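Long-range contacts in pyruvate kinase (PDB 3GG8), which catalyses the last step of glycolysis, the transfer of a phosphoryl group from phosphoenolpyruvate to ADP, giving pyruvate and ATP: residues C[222-227]-C[251-256]; C[235-240]-C[269-274]. All blocks are in the same frame, centred on the assembly; numbering follows the deposited sequence. Where two conformers were deposited one is given.

Overall arrangement
Both contacts belong to the eight-stranded parallel beta/alpha barrel of pyruvate kinase, their centres about 9 Å apart. Contact 1 lies deep in the chain and pairs the neighbouring barrel strands 224-227 and 251-256; contact 2 lies further out, where helix 233-243, the crossover between those strands, meets the end of helix 265-271 and the turn after it. The chemistry changes accordingly: a ladder of backbone hydrogen bonds with mostly apolar side chains in contact 1, a salt-bridge network of arginines and acids over a small apolar patch in contact 2. They touch directly, since Asp-273 OD2 probably accepts from Ile-252 N and Pro-254 packs against Ala-272.

Contact 1: C[222-227]-C[251-256]; sequences CNFIAA and RIIPKI
Strands 224-227 and 251-256, paired from Phe-224 with Arg-251 to Ala-227 with Pro-254, are parallel neighbours in the pyruvate kinase beta/alpha barrel, the two ends of a beta-alpha-beta crossover through helix 233-243. Their short axes come within 4.5 Å and diverge by 19°, a modest twist. Five backbone hydrogen bonds make the ladder: Asn-223 O, just before the first strand, starts it, and with Ile-225 O and Ala-227 O accepts from the amides of Arg-251, Ile-253 and Lys-255, while Arg-251 O and Ile-253 O accept from Ile-225 N and Ala-227 N. The shortest, from Ile-253 N to Ile-225 O, is 2.7 Å; the longest, from Ala-227 N to Ile-253 O, is 3.2 Å, and its donor stands 48° out of the carbonyl plane. Two CA-H...O contacts, from Phe-224 and Ala-226, add to the same acceptors, Arg-251 O and Ile-253 O.

The apolar contacts gather on the face shared by Phe-224, Ala-226, Arg-251 and Ile-253. With CG anti to its carbonyl carbon (chi1 -65°), Phe-224 directs its ring across to the next strand, CD1 lying 3.6 Å from Arg-251 CB and 3.7 Å from Ile-253 CG1, both approaching the ring obliquely. Flat and bulky, the phenylalanine spans two residues of that strand; the ring also meets His-447 edge-to-face. Small Ala-226 fits close to the backbone of Ile-253.

Among the polar chains, Arg-251 sends its charged end away, NH1 bonding to Arg-248 O. Lys-255 is buried, its ammonium satisfied by Ser-228 OG and a salt bridge to Asp-101, while its CB rests 3.3 Å from Ala-227 O.

Contact 2: C[235-240]-C[269-274]; sequences DVRYIR and LAEADG
Arg-240 extends from its helix with CG opposite the backbone N (chi1 -175°) and bends at chi3, which carries its guanidinium to Glu-271, whose own chain folds at chi2 (-62°) and turns its carboxylate toward Arg-237. On the outside of the beta/alpha barrel, the contact joins helix 233-243 to the end of helix 265-271 and the turn after it, through salt bridges and bonds to a backbone carbonyl.

In the conformer given, Arg-240 grips the backbone carbonyl of Glu-271 end-on: NH1 and NH2 lie 2.8 and 2.7 Å from Glu-271 O, which sits at the guanidinium edge, near its plane. A cation probably suits this place, since the carbonyls at a helix C-terminus lie at the negative end of its dipole. The same guanidinium reaches two acids more loosely, Glu-271 OE1 from NH2 and Asp-273 OD2 from NH1, the latter a weak bond. Asp-273 OD2 has a closer partner in Ile-252 N of the barrel strand, so the carboxylate links strand and network.

Arg-237 meets Glu-271 differently. Its chain crosses that of the glutamate at about a right angle; in the salt bridge from Arg-237 NH1 to Glu-271 OE2, 2.8 Å long, OE2 lies in the guanidinium plane, yet NH1 approaches it on the anti side, 30° out of the carboxylate plane. Glu-267 and Asp-234 take its NH2, so the arginine probably balances several nearby acids.

On the barrel side of these charges, Val-236 and Ala-272 are buried and pack on Pro-254. Branched and compact, Val-236 fits against the helix end; its CG1 sits 3.8 Å from Glu-271 CB and 4.5 Å from the CB of Ala-272.

Contact 1: C[222-227]-C[251-256]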
loop_
_atom_site.group_PDB
_atom_site.type_symbol
_atom_site.label_atom_id
_atom_site.label_comp_id
_atom_site.label_asym_id
_atom_site.label_seq_id
_atom_site.Cartn_x
_atom_site.Cartn_y
_atom_site.Cartn_z
ATOM N N CYS C 222 -30.620 -0.213 35.593
ATOM C CA CYS C 222 -30.392 0.227 34.214
ATOM C C CYS C 222 -28.876 0.297 33.979
ATOM O O CYS C 222 -28.127 0.707 34.870
ATOM C CB CYS C 222 -31.049 1.574 33.956
ATOM S SG CYS C 222 -32.837 1.520 34.113
ATOM N N ASN C 223 -28.436 -0.153 32.805
ATOM C CA ASN C 223 -27.008 -0.190 32.491
ATOM C C ASN C 223 -26.571 1.015 31.676
ATOM O O ASN C 223 -25.397 1.376 31.683
ATOM C CB ASN C 223 -26.623 -1.489 31.765
ATOM C CG ASN C 223 -27.259 -2.711 32.393
ATOM O OD1 ASN C 223 -28.228 -3.261 31.861
ATOM N ND2 ASN C 223 -26.734 -3.128 33.546
ATOM N N PHE C 224 -27.520 1.621 30.968
ATOM C CA PHE C 224 -27.256 2.797 30.169
ATOM C C PHE C 224 -28.303 3.868 30.427
ATOM O O PHE C 224 -29.468 3.559 30.693
ATOM C CB PHE C 224 -27.310 2.470 28.668
ATOM C CG PHE C 224 -26.251 1.517 28.183
ATOM C CD1 PHE C 224 -25.028 2.002 27.686
ATOM C CD2 PHE C 224 -26.494 0.142 28.144
ATOM C CE1 PHE C 224 -24.042 1.131 27.194
ATOM C CE2 PHE C 224 -25.513 -0.744 27.659
ATOM C CZ PHE C 224 -24.286 -0.241 27.177
ATOM N N ILE C 225 -27.881 5.128 30.314
ATOM C CA ILE C 225 -28.799 6.244 30.134
ATOM C C ILE C 225 -28.623 6.775 28.706
ATOM O O ILE C 225 -27.516 7.104 28.285
ATOM C CB ILE C 225 -28.557 7.400 31.142
ATOM C CG1 ILE C 225 -28.463 6.907 32.601
ATOM C CG2 ILE C 225 -29.604 8.508 30.978
ATOM C CD1 ILE C 225 -29.749 6.360 33.237
ATOM N N ALA C 226 -29.711 6.822 27.955
ATOM C CA ALA C 226 -29.720 7.531 26.686
ATOM C C ALA C 226 -30.377 8.867 26.979
ATOM O O ALA C 226 -31.501 8.902 27.457
ATOM C CB ALA C 226 -30.498 6.759 25.621
ATOM N N ALA C 227 -29.657 9.963 26.741
ATOM C CA ALA C 227 -30.129 11.279 27.146
ATOM C C ALA C 227 -30.624 12.011 25.901
ATOM O O ALA C 227 -29.852 12.309 25.002
ATOM C CB ALA C 227 -29.015 12.049 27.819
ATOM N N ARG C 251 -23.448 3.626 31.879
ATOM C CA ARG C 251 -22.818 4.254 30.732
ATOM C C ARG C 251 -23.772 5.271 30.077
ATOM O O ARG C 251 -24.985 5.060 30.046
ATOM C CB ARG C 251 -22.364 3.177 29.741
ATOM C CG ARG C 251 -21.249 2.247 30.285
ATOM C CD ARG C 251 -20.009 3.016 30.761
ATOM N NE ARG C 251 -19.081 2.189 31.548
ATOM C CZ ARG C 251 -19.046 2.168 32.881
ATOM N NH1 ARG C 251 -19.879 2.935 33.570
ATOM N NH2 ARG C 251 -18.184 1.388 33.528
ATOM N N ILE C 252 -23.205 6.377 29.591
ATOM C CA ILE C 252 -23.966 7.508 29.060
ATOM C C ILE C 252 -23.968 7.519 27.535
ATOM O O ILE C 252 -22.905 7.494 26.911
ATOM C CB ILE C 252 -23.421 8.859 29.618
ATOM C CG1 ILE C 252 -23.415 8.833 31.150
ATOM C CG2 ILE C 252 -24.276 10.063 29.145
ATOM C CD1 ILE C 252 -22.709 10.017 31.769
ATOM N N ILE C 253 -25.167 7.559 26.947
ATOM C CA ILE C 253 -25.335 7.514 25.482
ATOM C C ILE C 253 -26.112 8.746 25.002
ATOM O O ILE C 253 -27.334 8.697 24.884
ATOM C CB ILE C 253 -26.079 6.229 25.008
ATOM C CG1 ILE C 253 -25.408 4.945 25.522
ATOM C CG2 ILE C 253 -26.255 6.231 23.471
ATOM C CD1 ILE C 253 -23.992 4.669 24.943
ATOM N N PRO C 254 -25.413 9.862 24.745
ATOM C CA PRO C 254 -26.095 11.065 24.280
ATOM C C PRO C 254 -26.823 10.836 22.953
ATOM O O PRO C 254 -26.308 10.135 22.070
ATOM C CB PRO C 254 -24.949 12.066 24.081
ATOM C CG PRO C 254 -23.859 11.570 24.931
ATOM C CD PRO C 254 -23.964 10.085 24.889
ATOM N N LYS C 255 -28.018 11.413 22.845
ATOM C CA LYS C 255 -28.797 11.389 21.619
ATOM C C LYS C 255 -28.553 12.696 20.848
ATOM O O LYS C 255 -28.712 13.801 21.391
ATOM C CB LYS C 255 -30.291 11.197 21.935
ATOM C CG LYS C 255 -30.647 9.787 22.422
ATOM C CD LYS C 255 -32.054 9.680 23.024
ATOM C CE LYS C 255 -33.129 9.919 22.005
ATOM N NZ LYS C 255 -34.451 9.679 22.664
ATOM N N ILE C 256 -28.125 12.561 19.595
ATOM C CA ILE C 256 -27.821 13.728 18.777
ATOM C C ILE C 256 -29.058 13.960 17.942
ATOM O O ILE C 256 -29.424 13.096 17.133
ATOM C CB ILE C 256 -26.564 13.542 17.874
ATOM C CG1 ILE C 256 -25.338 13.080 18.687
ATOM C CG2 ILE C 256 -26.253 14.837 17.045
ATOM C CD1 ILE C 256 -24.841 14.036 19.799
#

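Contact 2: C[235-240]-C[269-274]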
loop_
_atom_site.group_PDB
_atom_site.type_symbol
_atom_site.label_atom_id
_atom_site.label_comp_id
_atom_site.label_asym_id
_atom_site.label_seq_id
_atom_site.Cartn_x
_atom_site.Cartn_y
_atom_site.Cartn_z
ATOM N N ASP C 235 -23.538 18.791 29.093
ATOM C CA ASP C 235 -24.705 17.968 29.387
ATOM C C ASP C 235 -24.249 16.583 29.847
ATOM O O ASP C 235 -24.790 16.040 30.812
ATOM C CB ASP C 235 -25.620 17.846 28.162
ATOM C CG ASP C 235 -26.258 19.173 27.751
ATOM O OD1 ASP C 235 -26.547 20.004 28.624
ATOM O OD2 ASP C 235 -26.509 19.372 26.543
ATOM N N VAL C 236 -23.241 16.031 29.165
ATOM C CA VAL C 236 -22.700 14.704 29.487
ATOM C C VAL C 236 -21.961 14.696 30.832
ATOM O O VAL C 236 -22.154 13.784 31.630
ATOM C CB VAL C 236 -21.754 14.172 28.394
ATOM C CG1 VAL C 236 -21.360 12.739 28.707
ATOM C CG2 VAL C 236 -22.390 14.289 26.962
ATOM N N ARG C 237 -21.103 15.699 31.048
ATOM C CA ARG C 237 -20.393 15.881 32.324
ATOM C C ARG C 237 -21.377 16.010 33.488
ATOM O O ARG C 237 -21.119 15.533 34.605
ATOM C CB ARG C 237 -19.453 17.106 32.273
ATOM C CG ARG C 237 -18.247 16.917 31.351
ATOM C CD ARG C 237 -17.210 18.028 31.448
ATOM N NE ARG C 237 -17.503 19.146 30.551
ATOM C CZ ARG C 237 -17.178 19.203 29.255
ATOM N NH1 ARG C 237 -16.539 18.208 28.658
ATOM N NH2 ARG C 237 -17.501 20.267 28.546
ATOM N N TYR C 238 -22.501 16.659 33.212
ATOM C CA TYR C 238 -23.544 16.865 34.204
ATOM C C TYR C 238 -24.181 15.552 34.640
ATOM O O TYR C 238 -24.321 15.304 35.840
ATOM C CB TYR C 238 -24.603 17.860 33.697
ATOM C CG TYR C 238 -25.719 18.044 34.685
ATOM C CD1 TYR C 238 -25.475 18.588 35.946
ATOM C CD2 TYR C 238 -27.010 17.640 34.380
ATOM C CE1 TYR C 238 -26.504 18.734 36.876
ATOM C CE2 TYR C 238 -28.039 17.781 35.292
ATOM C CZ TYR C 238 -27.786 18.319 36.534
ATOM O OH TYR C 238 -28.817 18.452 37.438
ATOM N N ILE C 239 -24.546 14.703 33.667
ATOM C CA ILE C 239 -25.074 13.377 33.985
ATOM C C ILE C 239 -24.060 12.503 34.756
ATOM O O ILE C 239 -24.436 11.827 35.722
ATOM C CB ILE C 239 -25.582 12.626 32.750
ATOM C CG1 ILE C 239 -26.657 13.448 32.035
ATOM C CG2 ILE C 239 -26.136 11.253 33.168
ATOM C CD1 ILE C 239 -26.741 13.209 30.563
ATOM N N ARG C 240 -22.791 12.530 34.335
ATOM C CA ARG C 240 -21.753 11.752 35.003
ATOM C C ARG C 240 -21.580 12.132 36.476
ATOM O O ARG C 240 -21.413 11.255 37.329
ATOM C CB ARG C 240 -20.424 11.858 34.262
ATOM C CG ARG C 240 -19.339 10.975 34.844
ATOM C CD ARG C 240 -18.227 10.739 33.856
ATOM N NE ARG C 240 -18.627 9.853 32.764
ATOM C CZ ARG C 240 -18.692 10.219 31.491
ATOM N NH1 ARG C 240 -19.051 9.335 30.569
ATOM N NH2 ARG C 240 -18.386 11.470 31.140
ATOM N N LEU C 269 -18.875 13.258 21.971
ATOM C CA LEU C 269 -18.366 11.906 21.832
ATOM C C LEU C 269 -17.248 11.599 22.830
ATOM O O LEU C 269 -17.225 10.515 23.410
ATOM C CB LEU C 269 -17.875 11.663 20.409
ATOM C CG LEU C 269 -17.229 10.321 20.064
ATOM C CD1 LEU C 269 -18.069 9.118 20.463
ATOM C CD2 LEU C 269 -16.909 10.294 18.553
ATOM N N ALA C 270 -16.321 12.542 23.011
ATOM C CA ALA C 270 -15.193 12.349 23.925
ATOM C C ALA C 270 -15.660 12.141 25.353
ATOM O O ALA C 270 -15.055 11.365 26.084
ATOM C CB ALA C 270 -14.205 13.530 23.854
ATOM N N GLU C 271 -16.727 12.828 25.755
ATOM C CA GLU C 271 -17.233 12.693 27.127
ATOM C C GLU C 271 -18.123 11.474 27.337
ATOM O O GLU C 271 -18.351 11.047 28.470
ATOM C CB GLU C 271 -18.001 13.952 27.550
ATOM C CG GLU C 271 -17.129 15.143 27.907
ATOM C CD GLU C 271 -16.218 14.894 29.098
ATOM O OE1 GLU C 271 -16.342 13.833 29.740
ATOM O OE2 GLU C 271 -15.364 15.767 29.394
ATOM N N ALA C 272 -18.628 10.923 26.244
ATOM C CA ALA C 272 -19.666 9.903 26.289
ATOM C C ALA C 272 -19.100 8.497 26.223
ATOM O O ALA C 272 -17.924 8.299 25.885
ATOM C CB ALA C 272 -20.618 10.106 25.142
ATOM N N ASP C 273 -19.958 7.524 26.528
ATOM C CA ASP C 273 -19.611 6.122 26.410
ATOM C C ASP C 273 -20.067 5.549 25.052
ATOM O O ASP C 273 -19.729 4.425 24.687
ATOM C CB ASP C 273 -20.177 5.355 27.606
ATOM C CG ASP C 273 -19.634 5.882 28.932
ATOM O OD1 ASP C 273 -18.390 5.876 29.108
ATOM O OD2 ASP C 273 -20.433 6.327 29.793
ATOM N N GLY C 274 -20.797 6.358 24.292
ATOM C CA GLY C 274 -21.331 5.947 22.990
ATOM C C GLY C 274 -22.383 6.945 22.553
ATOM O O GLY C 274 -22.722 7.856 23.309
#